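PDB 3F4W: putative hexulose 6 phosphate synthase from Salmonella typhimurium, which belongs to the HUMPS family of closed eight-stranded beta/alpha (TIM) barrels and is modelled as a two-chain assembly. Local coordinates for residues 10-15 with 44-49; 58-63 with 67-72; 87-92 with 120-125; 148-153 with 179-184. All blocks are in the same frame, centred on the assembly; numbering follows the deposited sequence.

Contact 1: residues 10-15 with 44-49; sequences LTLPEA and IKAIKE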
loop_
_atom_site.group_PDB
_atom_site.type_symbol
_atom_site.label_atom_id
_atom_site.label_comp_id
_atom_site.label_asym_id
_atom_site.label_seq_id
_atom_site.Cartn_x
_atom_site.Cartn_y
_atom_site.Cartn_z
ATOM N N LEU A 10 4.331 16.137 -0.004
ATOM C CA LEU A 10 4.847 17.114 0.949
ATOM C C LEU A 10 5.455 16.425 2.162
ATOM O O LEU A 10 5.066 15.313 2.515
ATOM C CB LEU A 10 3.734 18.058 1.412
ATOM C CG LEU A 10 3.099 18.999 0.388
ATOM C CD1 LEU A 10 2.083 19.906 1.070
ATOM C CD2 LEU A 10 4.171 19.821 -0.311
ATOM N N THR A 11 6.411 17.094 2.799
ATOM C CA THR A 11 6.909 16.653 4.093
ATOM C C THR A 11 5.950 17.177 5.152
ATOM O O THR A 11 5.133 18.052 4.869
ATOM C CB THR A 11 8.303 17.218 4.376
ATOM O OG1 THR A 11 8.216 18.639 4.536
ATOM C CG2 THR A 11 9.250 16.899 3.228
ATOM N N LEU A 12 6.044 16.655 6.370
ATOM C CA LEU A 12 5.158 17.109 7.440
ATOM C C LEU A 12 5.275 18.616 7.710
ATOM O O LEU A 12 4.261 19.300 7.826
ATOM C CB LEU A 12 5.372 16.303 8.726
ATOM C CG LEU A 12 4.451 16.689 9.886
ATOM C CD1 LEU A 12 2.988 16.694 9.452
ATOM C CD2 LEU A 12 4.661 15.758 11.070
ATOM N N PRO A 13 6.510 19.140 7.815
ATOM C CA PRO A 13 6.634 20.589 8.012
ATOM C C PRO A 13 6.051 21.381 6.841
ATOM O O PRO A 13 5.443 22.435 7.044
ATOM C CB PRO A 13 8.149 20.803 8.105
ATOM C CG PRO A 13 8.687 19.485 8.557
ATOM C CD PRO A 13 7.813 18.456 7.907
ATOM N N GLU A 14 6.230 20.872 5.628
ATOM C CA GLU A 14 5.666 21.520 4.450
ATOM C C GLU A 14 4.140 21.496 4.478
ATOM O O GLU A 14 3.491 22.468 4.099
ATOM C CB GLU A 14 6.174 20.857 3.171
ATOM C CG GLU A 14 7.623 21.170 2.848
ATOM C CD GLU A 14 8.120 20.423 1.621
ATOM O OE1 GLU A 14 7.517 19.388 1.263
ATOM O OE2 GLU A 14 9.114 20.873 1.015
ATOM N N ALA A 15 3.575 20.380 4.930
ATOM C CA ALA A 15 2.125 20.213 4.976
ATOM C C ALA A 15 1.484 21.104 6.033
ATOM O O ALA A 15 0.402 21.651 5.822
ATOM C CB ALA A 15 1.769 18.753 5.230
ATOM N N ILE A 44 -0.422 11.812 10.818
ATOM C CA ILE A 44 -1.827 11.831 11.211
ATOM C C ILE A 44 -2.012 12.524 12.555
ATOM O O ILE A 44 -2.897 13.362 12.717
ATOM C CB ILE A 44 -2.398 10.408 11.316
ATOM C CG1 ILE A 44 -2.273 9.681 9.975
ATOM C CG2 ILE A 44 -3.852 10.443 11.764
ATOM C CD1 ILE A 44 -3.185 10.233 8.906
ATOM N N LYS A 45 -1.172 12.166 13.520
ATOM C CA LYS A 45 -1.258 12.732 14.860
ATOM C C LYS A 45 -1.098 14.249 14.832
ATOM O O LYS A 45 -1.887 14.978 15.433
ATOM C CB LYS A 45 -0.193 12.112 15.765
ATOM C CG LYS A 45 -0.340 10.610 15.961
ATOM C CD LYS A 45 0.813 10.038 16.775
ATOM C CE LYS A 45 0.506 8.628 17.259
ATOM N NZ LYS A 45 1.665 8.009 17.965
ATOM N N ALA A 46 -0.072 14.713 14.124
ATOM C CA ALA A 46 0.246 16.134 14.059
ATOM C C ALA A 46 -0.859 16.946 13.390
ATOM O O ALA A 46 -1.232 18.016 13.866
ATOM C CB ALA A 46 1.568 16.341 13.333
ATOM N N ILE A 47 -1.376 16.440 12.279
ATOM C CA ILE A 47 -2.415 17.153 11.542
ATOM C C ILE A 47 -3.734 17.180 12.314
ATOM O O ILE A 47 -4.394 18.215 12.390
ATOM C CB ILE A 47 -2.618 16.550 10.142
ATOM C CG1 ILE A 47 -1.415 16.880 9.256
ATOM C CG2 ILE A 47 -3.903 17.065 9.510
ATOM C CD1 ILE A 47 -1.409 16.141 7.934
ATOM N N LYS A 48 -4.107 16.043 12.896
ATOM C CA LYS A 48 -5.357 15.946 13.640
ATOM C C LYS A 48 -5.287 16.813 14.892
ATOM O O LYS A 48 -6.303 17.322 15.366
ATOM C CB LYS A 48 -5.663 14.491 14.009
ATOM C CG LYS A 48 -7.043 14.274 14.605
ATOM C CD LYS A 48 -8.151 14.548 13.596
ATOM C CE LYS A 48 -9.522 14.408 14.247
ATOM N NZ LYS A 48 -10.629 14.610 13.273
ATOM N N GLU A 49 -4.077 16.982 15.415
ATOM C CA GLU A 49 -3.852 17.828 16.581
ATOM C C GLU A 49 -4.014 19.305 16.235
ATOM O O GLU A 49 -4.612 20.070 16.994
ATOM C CB GLU A 49 -2.456 17.574 17.154
ATOM C CG GLU A 49 -2.074 18.469 18.321
ATOM C CD GLU A 49 -0.734 18.086 18.933
ATOM O OE1 GLU A 49 0.245 17.920 18.173
ATOM O OE2 GLU A 49 -0.662 17.953 20.173
#

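Contact 2: residues 58-63 with 67-72; sequences ADAKIM and HFESQL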
loop_
_atom_site.group_PDB
_atom_site.type_symbol
_atom_site.label_atom_id
_atom_site.label_comp_id
_atom_site.label_asym_id
_atom_site.label_seq_id
_atom_site.Cartn_x
_atom_site.Cartn_y
_atom_site.Cartn_z
ATOM N N ALA A 58 -6.432 8.727 6.210
ATOM C CA ALA A 58 -5.121 8.111 6.022
ATOM C C ALA A 58 -5.140 7.227 4.782
ATOM O O ALA A 58 -5.785 6.176 4.771
ATOM C CB ALA A 58 -4.731 7.293 7.252
ATOM N N ASP A 59 -4.442 7.655 3.735
ATOM C CA ASP A 59 -4.445 6.929 2.472
ATOM C C ASP A 59 -3.426 5.794 2.485
ATOM O O ASP A 59 -2.455 5.803 1.725
ATOM C CB ASP A 59 -4.161 7.870 1.305
ATOM C CG ASP A 59 -4.502 7.251 -0.032
ATOM O OD1 ASP A 59 -5.289 6.281 -0.059
ATOM O OD2 ASP A 59 -3.983 7.735 -1.057
ATOM N N ALA A 60 -3.657 4.819 3.357
ATOM C CA ALA A 60 -2.742 3.693 3.507
ATOM C C ALA A 60 -2.791 2.731 2.320
ATOM O O ALA A 60 -1.825 2.011 2.062
ATOM C CB ALA A 60 -3.035 2.955 4.802
ATOM N N LYS A 61 -3.907 2.726 1.594
ATOM C CA LYS A 61 -4.102 1.779 0.496
ATOM C C LYS A 61 -3.787 0.359 0.956
ATOM O O LYS A 61 -3.007 -0.362 0.323
ATOM C CB LYS A 61 -3.237 2.150 -0.714
ATOM C CG LYS A 61 -3.763 3.318 -1.534
ATOM C CD LYS A 61 -2.933 3.505 -2.796
ATOM C CE LYS A 61 -3.419 4.688 -3.619
ATOM N NZ LYS A 61 -3.055 5.981 -2.985
ATOM N N ILE A 62 -4.406 -0.031 2.063
ATOM C CA ILE A 62 -4.179 -1.330 2.677
ATOM C C ILE A 62 -4.434 -2.501 1.725
ATOM O O ILE A 62 -5.436 -2.534 1.007
ATOM C CB ILE A 62 -5.046 -1.486 3.939
ATOM C CG1 ILE A 62 -4.630 -0.451 4.987
ATOM C CG2 ILE A 62 -4.915 -2.885 4.512
ATOM C CD1 ILE A 62 -5.537 -0.409 6.200
ATOM N N MET A 63 -3.511 -3.458 1.726
ATOM C CA MET A 63 -3.599 -4.620 0.853
ATOM C C MET A 63 -3.602 -5.900 1.681
ATOM O O MET A 63 -4.015 -6.959 1.210
ATOM C CB MET A 63 -2.415 -4.640 -0.116
ATOM C CG MET A 63 -2.488 -5.727 -1.182
ATOM S SD MET A 63 -3.788 -5.389 -2.384
ATOM C CE MET A 63 -3.779 -6.878 -3.389
ATOM N N HIS A 67 -6.901 -5.455 9.797
ATOM C CA HIS A 67 -7.294 -4.935 11.099
ATOM C C HIS A 67 -6.139 -4.241 11.807
ATOM O O HIS A 67 -6.301 -3.157 12.359
ATOM C CB HIS A 67 -7.872 -6.034 11.990
ATOM C CG HIS A 67 -8.555 -5.509 13.213
ATOM N ND1 HIS A 67 -9.924 -5.528 13.366
ATOM C CD2 HIS A 67 -8.058 -4.935 14.335
ATOM C CE1 HIS A 67 -10.241 -4.996 14.533
ATOM N NE2 HIS A 67 -9.127 -4.631 15.141
ATOM N N PHE A 68 -4.969 -4.867 11.787
ATOM C CA PHE A 68 -3.828 -4.334 12.519
ATOM C C PHE A 68 -3.417 -2.954 12.014
ATOM O O PHE A 68 -3.173 -2.038 12.805
ATOM C CB PHE A 68 -2.644 -5.295 12.441
ATOM C CG PHE A 68 -1.448 -4.833 13.216
ATOM C CD1 PHE A 68 -1.299 -5.173 14.549
ATOM C CD2 PHE A 68 -0.480 -4.052 12.616
ATOM C CE1 PHE A 68 -0.197 -4.746 15.265
ATOM C CE2 PHE A 68 0.622 -3.621 13.327
ATOM C CZ PHE A 68 0.762 -3.966 14.654
ATOM N N GLU A 69 -3.325 -2.810 10.697
ATOM C CA GLU A 69 -2.925 -1.541 10.111
ATOM C C GLU A 69 -4.025 -0.479 10.238
ATOM O O GLU A 69 -3.741 0.691 10.510
ATOM C CB GLU A 69 -2.503 -1.726 8.656
ATOM C CG GLU A 69 -2.070 -0.438 8.001
ATOM C CD GLU A 69 -1.231 -0.662 6.761
ATOM O OE1 GLU A 69 -0.965 0.326 6.045
ATOM O OE2 GLU A 69 -0.831 -1.819 6.509
ATOM N N SER A 70 -5.277 -0.888 10.057
ATOM C CA SER A 70 -6.400 0.029 10.235
ATOM C C SER A 70 -6.434 0.595 11.652
ATOM O O SER A 70 -6.592 1.802 11.850
ATOM C CB SER A 70 -7.729 -0.665 9.913
ATOM O OG SER A 70 -7.843 -0.921 8.525
ATOM N N GLN A 71 -6.273 -0.285 12.634
ATOM C CA GLN A 71 -6.328 0.101 14.041
ATOM C C GLN A 71 -5.197 1.064 14.391
ATOM O O GLN A 71 -5.397 2.053 15.093
ATOM C CB GLN A 71 -6.260 -1.145 14.926
ATOM C CG GLN A 71 -6.579 -0.910 16.387
ATOM C CD GLN A 71 -6.491 -2.186 17.202
ATOM O OE1 GLN A 71 -7.475 -2.635 17.785
ATOM N NE2 GLN A 71 -5.308 -2.783 17.234
ATOM N N LEU A 72 -4.004 0.769 13.889
ATOM C CA LEU A 72 -2.859 1.649 14.068
ATOM C C LEU A 72 -3.188 3.061 13.591
ATOM O O LEU A 72 -2.849 4.053 14.239
ATOM C CB LEU A 72 -1.664 1.105 13.283
ATOM C CG LEU A 72 -0.440 2.010 13.232
ATOM C CD1 LEU A 72 0.188 2.081 14.608
ATOM C CD2 LEU A 72 0.553 1.497 12.209
HETATM O O HOH W 1 -0.706 0.109 3.443
#

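Contact 3: residues 87-92 with 120-125; sequences TDVLTI and VRLLEE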
loop_
_atom_site.group_PDB
_atom_site.type_symbol
_atom_site.label_atom_id
_atom_site.label_comp_id
_atom_site.label_asym_id
_atom_site.label_seq_id
_atom_site.Cartn_x
_atom_site.Cartn_y
_atom_site.Cartn_z
ATOM N N THR A 87 -7.918 -5.964 -3.227
ATOM C CA THR A 87 -7.477 -6.918 -2.213
ATOM C C THR A 87 -8.574 -7.920 -1.862
ATOM O O THR A 87 -9.714 -7.794 -2.306
ATOM C CB THR A 87 -6.981 -6.226 -0.926
ATOM O OG1 THR A 87 -6.197 -7.154 -0.165
ATOM C CG2 THR A 87 -8.152 -5.743 -0.079
ATOM N N ASP A 88 -8.220 -8.914 -1.056
ATOM C CA ASP A 88 -9.155 -9.969 -0.683
ATOM C C ASP A 88 -10.279 -9.410 0.185
ATOM O O ASP A 88 -10.066 -8.486 0.974
ATOM C CB ASP A 88 -8.408 -11.086 0.055
ATOM C CG ASP A 88 -9.199 -12.381 0.121
ATOM O OD1 ASP A 88 -8.783 -13.365 -0.533
ATOM O OD2 ASP A 88 -10.232 -12.416 0.822
ATOM N N VAL A 89 -11.478 -9.965 0.037
ATOM C CA VAL A 89 -12.611 -9.528 0.849
ATOM C C VAL A 89 -12.351 -9.688 2.347
ATOM O O VAL A 89 -12.864 -8.911 3.152
ATOM C CB VAL A 89 -13.919 -10.252 0.464
ATOM C CG1 VAL A 89 -14.363 -9.812 -0.901
ATOM C CG2 VAL A 89 -13.729 -11.760 0.494
ATOM N N LEU A 90 -11.564 -10.697 2.711
ATOM C CA LEU A 90 -11.138 -10.905 4.096
ATOM C C LEU A 90 -10.487 -9.650 4.664
ATOM O O LEU A 90 -10.771 -9.236 5.789
ATOM C CB LEU A 90 -10.124 -12.054 4.165
ATOM C CG LEU A 90 -10.581 -13.489 4.444
ATOM C CD1 LEU A 90 -12.054 -13.667 4.181
ATOM C CD2 LEU A 90 -9.742 -14.486 3.643
ATOM N N THR A 91 -9.591 -9.061 3.880
ATOM C CA THR A 91 -8.871 -7.863 4.293
ATOM C C THR A 91 -9.804 -6.658 4.380
ATOM O O THR A 91 -9.739 -5.876 5.325
ATOM C CB THR A 91 -7.702 -7.566 3.333
ATOM O OG1 THR A 91 -6.743 -8.626 3.415
ATOM C CG2 THR A 91 -7.024 -6.257 3.686
ATOM N N ILE A 92 -10.680 -6.510 3.394
ATOM C CA ILE A 92 -11.632 -5.411 3.419
ATOM C C ILE A 92 -12.504 -5.511 4.662
ATOM O O ILE A 92 -12.746 -4.518 5.346
ATOM C CB ILE A 92 -12.483 -5.376 2.145
ATOM C CG1 ILE A 92 -11.627 -4.866 0.981
ATOM C CG2 ILE A 92 -13.714 -4.498 2.345
ATOM C CD1 ILE A 92 -12.298 -4.927 -0.357
ATOM N N VAL A 120 -18.076 -4.072 -7.375
ATOM C CA VAL A 120 -18.962 -3.248 -6.560
ATOM C C VAL A 120 -20.065 -4.084 -5.919
ATOM O O VAL A 120 -20.354 -3.935 -4.733
ATOM C CB VAL A 120 -19.582 -2.100 -7.375
ATOM C CG1 VAL A 120 -20.632 -1.372 -6.553
ATOM C CG2 VAL A 120 -18.498 -1.132 -7.830
ATOM N N ARG A 121 -20.672 -4.976 -6.695
ATOM C CA ARG A 121 -21.733 -5.825 -6.164
ATOM C C ARG A 121 -21.188 -6.667 -5.021
ATOM O O ARG A 121 -21.808 -6.791 -3.966
ATOM C CB ARG A 121 -22.296 -6.756 -7.241
ATOM C CG ARG A 121 -22.858 -6.072 -8.474
ATOM C CD ARG A 121 -23.421 -7.108 -9.454
ATOM N NE ARG A 121 -23.546 -6.570 -10.804
ATOM C CZ ARG A 121 -22.794 -6.950 -11.833
ATOM N NH1 ARG A 121 -21.868 -7.885 -11.678
ATOM N NH2 ARG A 121 -22.976 -6.401 -13.023
ATOM N N LEU A 122 -20.016 -7.244 -5.249
ATOM C CA LEU A 122 -19.385 -8.121 -4.279
ATOM C C LEU A 122 -19.061 -7.373 -2.988
ATOM O O LEU A 122 -19.322 -7.866 -1.891
ATOM C CB LEU A 122 -18.117 -8.724 -4.883
ATOM C CG LEU A 122 -17.475 -9.914 -4.175
ATOM C CD1 LEU A 122 -16.511 -10.633 -5.109
ATOM C CD2 LEU A 122 -16.758 -9.442 -2.942
ATOM N N LEU A 123 -18.494 -6.179 -3.124
ATOM C CA LEU A 123 -18.026 -5.425 -1.965
ATOM C C LEU A 123 -19.171 -4.884 -1.122
ATOM O O LEU A 123 -19.111 -4.897 0.109
ATOM C CB LEU A 123 -17.103 -4.288 -2.400
ATOM C CG LEU A 123 -15.831 -4.754 -3.106
ATOM C CD1 LEU A 123 -14.986 -3.564 -3.530
ATOM C CD2 LEU A 123 -15.038 -5.709 -2.217
ATOM N N GLU A 124 -20.218 -4.409 -1.786
ATOM C CA GLU A 124 -21.374 -3.888 -1.073
ATOM C C GLU A 124 -22.067 -4.977 -0.265
ATOM O O GLU A 124 -22.457 -4.758 0.880
ATOM C CB GLU A 124 -22.361 -3.232 -2.038
ATOM C CG GLU A 124 -21.915 -1.862 -2.518
ATOM C CD GLU A 124 -23.069 -1.019 -3.016
ATOM O OE1 GLU A 124 -23.579 -0.183 -2.236
ATOM O OE2 GLU A 124 -23.476 -1.201 -4.182
ATOM N N GLU A 125 -22.220 -6.155 -0.859
ATOM C CA GLU A 125 -22.868 -7.249 -0.149
ATOM C C GLU A 125 -21.957 -7.788 0.952
ATOM O O GLU A 125 -22.405 -8.498 1.852
ATOM C CB GLU A 125 -23.303 -8.355 -1.115
ATOM C CG GLU A 125 -22.165 -9.089 -1.785
ATOM C CD GLU A 125 -22.647 -10.073 -2.841
ATOM O OE1 GLU A 125 -23.573 -9.718 -3.607
ATOM O OE2 GLU A 125 -22.100 -11.198 -2.905
#

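Contact 4: residues 148-153 with 179-184; sequences DDLITM and LGPDVV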
loop_
_atom_site.group_PDB
_atom_site.type_symbol
_atom_site.label_atom_id
_atom_site.label_comp_id
_atom_site.label_asym_id
_atom_site.label_seq_id
_atom_site.Cartn_x
_atom_site.Cartn_y
_atom_site.Cartn_z
ATOM N N ASP A 148 -15.178 8.064 -16.603
ATOM C CA ASP A 148 -15.855 6.890 -17.146
ATOM C C ASP A 148 -16.134 5.887 -16.032
ATOM O O ASP A 148 -17.222 5.317 -15.961
ATOM C CB ASP A 148 -15.049 6.235 -18.273
ATOM C CG ASP A 148 -15.914 5.364 -19.184
ATOM O OD1 ASP A 148 -17.114 5.187 -18.890
ATOM O OD2 ASP A 148 -15.394 4.862 -20.201
ATOM N N ASP A 149 -15.156 5.685 -15.154
ATOM C CA ASP A 149 -15.342 4.787 -14.016
ATOM C C ASP A 149 -16.394 5.316 -13.040
ATOM O O ASP A 149 -17.148 4.541 -12.456
ATOM C CB ASP A 149 -14.011 4.517 -13.300
ATOM C CG ASP A 149 -13.139 3.511 -14.042
ATOM O OD1 ASP A 149 -13.630 2.882 -15.005
ATOM O OD2 ASP A 149 -11.964 3.342 -13.658
ATOM N N LEU A 150 -16.453 6.634 -12.868
ATOM C CA LEU A 150 -17.456 7.225 -11.986
ATOM C C LEU A 150 -18.865 6.989 -12.530
ATOM O O LEU A 150 -19.795 6.717 -11.772
ATOM C CB LEU A 150 -17.214 8.725 -11.789
ATOM C CG LEU A 150 -18.205 9.433 -10.861
ATOM C CD1 LEU A 150 -18.220 8.778 -9.487
ATOM C CD2 LEU A 150 -17.876 10.907 -10.734
ATOM N N ILE A 151 -19.011 7.092 -13.847
ATOM C CA ILE A 151 -20.292 6.847 -14.502
ATOM C C ILE A 151 -20.786 5.427 -14.236
ATOM O O ILE A 151 -21.937 5.220 -13.858
ATOM C CB ILE A 151 -20.199 7.084 -16.018
ATOM C CG1 ILE A 151 -19.927 8.562 -16.305
ATOM C CG2 ILE A 151 -21.471 6.614 -16.713
ATOM C CD1 ILE A 151 -19.629 8.854 -17.759
ATOM N N THR A 152 -19.910 4.447 -14.424
ATOM C CA THR A 152 -20.268 3.065 -14.134
ATOM C C THR A 152 -20.587 2.877 -12.656
ATOM O O THR A 152 -21.588 2.255 -12.301
ATOM C CB THR A 152 -19.153 2.098 -14.539
ATOM O OG1 THR A 152 -18.966 2.164 -15.956
ATOM C CG2 THR A 152 -19.515 0.674 -14.145
ATOM N N MET A 153 -19.735 3.420 -11.793
ATOM C CA MET A 153 -19.953 3.318 -10.357
ATOM C C MET A 153 -21.346 3.810 -9.964
ATOM O O MET A 153 -22.065 3.138 -9.227
ATOM C CB MET A 153 -18.884 4.099 -9.588
ATOM C CG MET A 153 -19.147 4.162 -8.097
ATOM S SD MET A 153 -19.022 2.543 -7.317
ATOM C CE MET A 153 -17.243 2.399 -7.144
ATOM N N LEU A 179 -22.484 14.991 -11.593
ATOM C CA LEU A 179 -22.855 13.586 -11.476
ATOM C C LEU A 179 -23.270 13.240 -10.050
ATOM O O LEU A 179 -23.925 12.226 -9.808
ATOM C CB LEU A 179 -21.710 12.684 -11.940
ATOM C CG LEU A 179 -21.386 12.785 -13.432
ATOM C CD1 LEU A 179 -20.126 12.010 -13.788
ATOM C CD2 LEU A 179 -22.566 12.299 -14.258
ATOM N N GLY A 180 -22.876 14.085 -9.105
ATOM C CA GLY A 180 -23.313 13.947 -7.731
ATOM C C GLY A 180 -22.580 12.931 -6.873
ATOM O O GLY A 180 -23.216 12.139 -6.173
ATOM N N PRO A 181 -21.237 12.948 -6.906
ATOM C CA PRO A 181 -20.501 12.122 -5.945
ATOM C C PRO A 181 -20.688 12.711 -4.553
ATOM O O PRO A 181 -21.104 13.862 -4.436
ATOM C CB PRO A 181 -19.036 12.289 -6.372
ATOM C CG PRO A 181 -19.050 13.152 -7.617
ATOM C CD PRO A 181 -20.352 13.861 -7.644
ATOM N N ASP A 182 -20.382 11.943 -3.515
ATOM C CA ASP A 182 -20.459 12.452 -2.151
ATOM C C ASP A 182 -19.172 13.172 -1.761
ATOM O O ASP A 182 -19.189 14.125 -0.980
ATOM C CB ASP A 182 -20.770 11.317 -1.179
ATOM C CG ASP A 182 -22.091 10.652 -1.479
ATOM O OD1 ASP A 182 -23.141 11.239 -1.146
ATOM O OD2 ASP A 182 -22.086 9.539 -2.052
ATOM N N VAL A 183 -18.055 12.720 -2.317
ATOM C CA VAL A 183 -16.768 13.345 -2.040
ATOM C C VAL A 183 -15.976 13.538 -3.323
ATOM O O VAL A 183 -15.851 12.619 -4.134
ATOM C CB VAL A 183 -15.928 12.512 -1.041
ATOM C CG1 VAL A 183 -14.550 13.150 -0.826
ATOM C CG2 VAL A 183 -16.665 12.363 0.284
ATOM N N VAL A 184 -15.463 14.746 -3.508
ATOM C CA VAL A 184 -14.557 15.032 -4.607
ATOM C C VAL A 184 -13.152 15.196 -4.036
ATOM O O VAL A 184 -12.929 16.001 -3.128
ATOM C CB VAL A 184 -14.981 16.298 -5.368
ATOM C CG1 VAL A 184 -13.935 16.668 -6.402
ATOM C CG2 VAL A 184 -16.339 16.084 -6.024
#

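Contact 1: residues 10-15 with 44-49
Leu12, in the first turn of helix 12-22, reaches across to Ala46 and Ile47 on helix 42-50. Its CB already points at the other helix. From there CG runs anti to the backbone N (chi1 -178°), which carries the branch straight on toward Ala46. CG itself stays behind the two methyls, and these do the touching. CD2 rests on Ala46 CB at 3.9 Å, and CD1 lies nearly as close, 4.1 Å from the same Ala46 CB, so that the alanine methyl sits against both prongs of the fork. CD1 also approaches the flank of Ile47, 4.4 Å from its CG1. Both helices belong to the outer layer of the TIM barrel: Ile47 also packs on Ile29 and Val31 of strand 28-31, while Leu12 leans on Phe35 and Glu39 of helix 33-39. The helix that carries Leu12 is started by a capping box. Thr11 OG1, at the N-cap, accepts from Glu14 N at 3.2 Å, and Thr11 N returns a nearly straight bond (170°) to Glu14 OE1 at 3.0 Å, meeting this oxygen on its anti side and about 30° out of the carboxylate plane.

Contact 2: residues 58-63 with 67-72
The carboxylate of Glu69 has the side chain of Ile62 over one of its faces: Ile62 CG1 stands almost directly above the flat group, 3.8 Å from Glu69 CD. Ala60 CB comes from the same side but more obliquely, 3.6 Å from Glu69 OE1. His67, whose CB leaves the backbone away from the strand, has Gln71 OE1 in the plane of its ring, at the edge. The two segments belong to a beta-alpha-beta unit of the TIM barrel, in which strand 55-62 is followed by helix 66-75 and then strand 80-84. The strand and helix run antiparallel; the axes of the two short segments approach to 9.9 Å, at an angle of 171°.

Ile62 and Glu69 lie side by side and point opposite ways. In Glu69, chi1 of -180° swings CG away from its own N and the chain stays extended beyond it, which brings the acid across to the strand with its methylenes alongside the isoleucine. A water bridges the backbone carbonyl of Ala60 and the carboxylate, 2.6 Å from Ala60 O and 2.6 Å from Glu69 OE1. On the other side of the strand, Lys61 NZ forms a salt bridge with Asp59 OD2, approaching from over the carboxylate, while Asp59 OD1 is hydrogen-bonded to Thr82 OG1. Ile37 of the second subunit packs on Glu69. Ser70, whose hydroxyl is hydrogen-bonded to Gly66 O, lies at the end of the isoleucine: its OG touches Ile62 CD1 at 3.3 Å.

Contact 3: residues 87-92 with 120-125
Ile92 and Leu123 meet methyl to methyl, their side chains set roughly perpendicular, with Ile92 CD1 only 3.4 Å from Leu123 CD2, closer than methyls normally pack. Leu123 CG stands beside the backbone N (chi1 -62°), and the end of the side chain thereby comes nearer to the other helix than its CB does. The second apolar group is Val89 with Leu122, again turned crosswise; the spacing modelled for their methyls is too short to be trusted, so the exact placing of Val89 CG1 is doubtful. Helices 89-102 and 116-126 are joined in this way in the outer layer of the TIM barrel.

The polar interactions lie beside this contact. Asp88, at the N-cap, accepts from Leu90 N through the anti lone pair of OD2, at 2.9 Å and 166°. Its OD1 turns to the second subunit, with a salt bridge to Arg144 and a hydrogen bond to Gln139 of that chain. On the other helix, the Glu124 carboxylate accepts from the backbone N atoms of Arg158, Lys159 and Ala160. Between the two segments the contact is made by apolar side chains, while the carboxylates of Asp88 and Glu124 serve the helix start, the second subunit and the loop before strand 161-165.

Contact 4: residues 148-153 with 179-184
Leu150 and Leu179 run alongside one another with their tips pointing opposite ways, whereas Leu150 and Pro181 are nearly perpendicular. In the TIM barrel these residues join helix 147-156 of the outer layer to the segment that runs into strand 183-186, the eighth and last strand. Leu150 holds CG trans to its amide nitrogen (chi1 -179°), which carries the branch toward segment 179-184, with CD2 between Leu179 and Pro181. This one methyl serves both: it is 4.0 Å from Leu179 CD1 and also 4.0 Å from Pro181 CG at the tip of the proline ring.

A turn at Gly180, where the chain breaks from the helical conformation, separates Leu179 from Pro181; its positive phi of 81° is one that glycine adopts readily. Leu150 and Pro181 each have a further neighbour: Leu150 packs on Val133 of strand 130-134, Pro181 on Met1 at the start of the chain. Just beyond, Asp182 OD2 accepts from Ile162 N, fixing the loop to strand 161-165. Toward solvent Ile151 extends the patch, flanking Leu179 from the next position on the helix, with its CG1 4.3 Å from Leu179 CD1.

The four contacts follow one another along the chain in series around one barrel, and consecutive ones touch. Contacts 1 and 2 have centres 18 Å apart and meet through Ile44 and Ala58, as helix 42-50 is succeeded by strand 55-62. Contacts 2 and 3, 15 Å apart, are joined by a probable hydrogen bond between Met63 O and Thr87 OG1. Contacts 3 and 4, 19 Å apart, meet through Val120 and Met153. Contacts 1 and 4 lie on opposite sides of the chain's centre, about 14 Å apart at their nearest atoms. Helix-helix packing (contacts 1 and 3) thus alternates with packing against the closed parallel sheet (contacts 2 and 4), and the second subunit touches contacts 2 and 3.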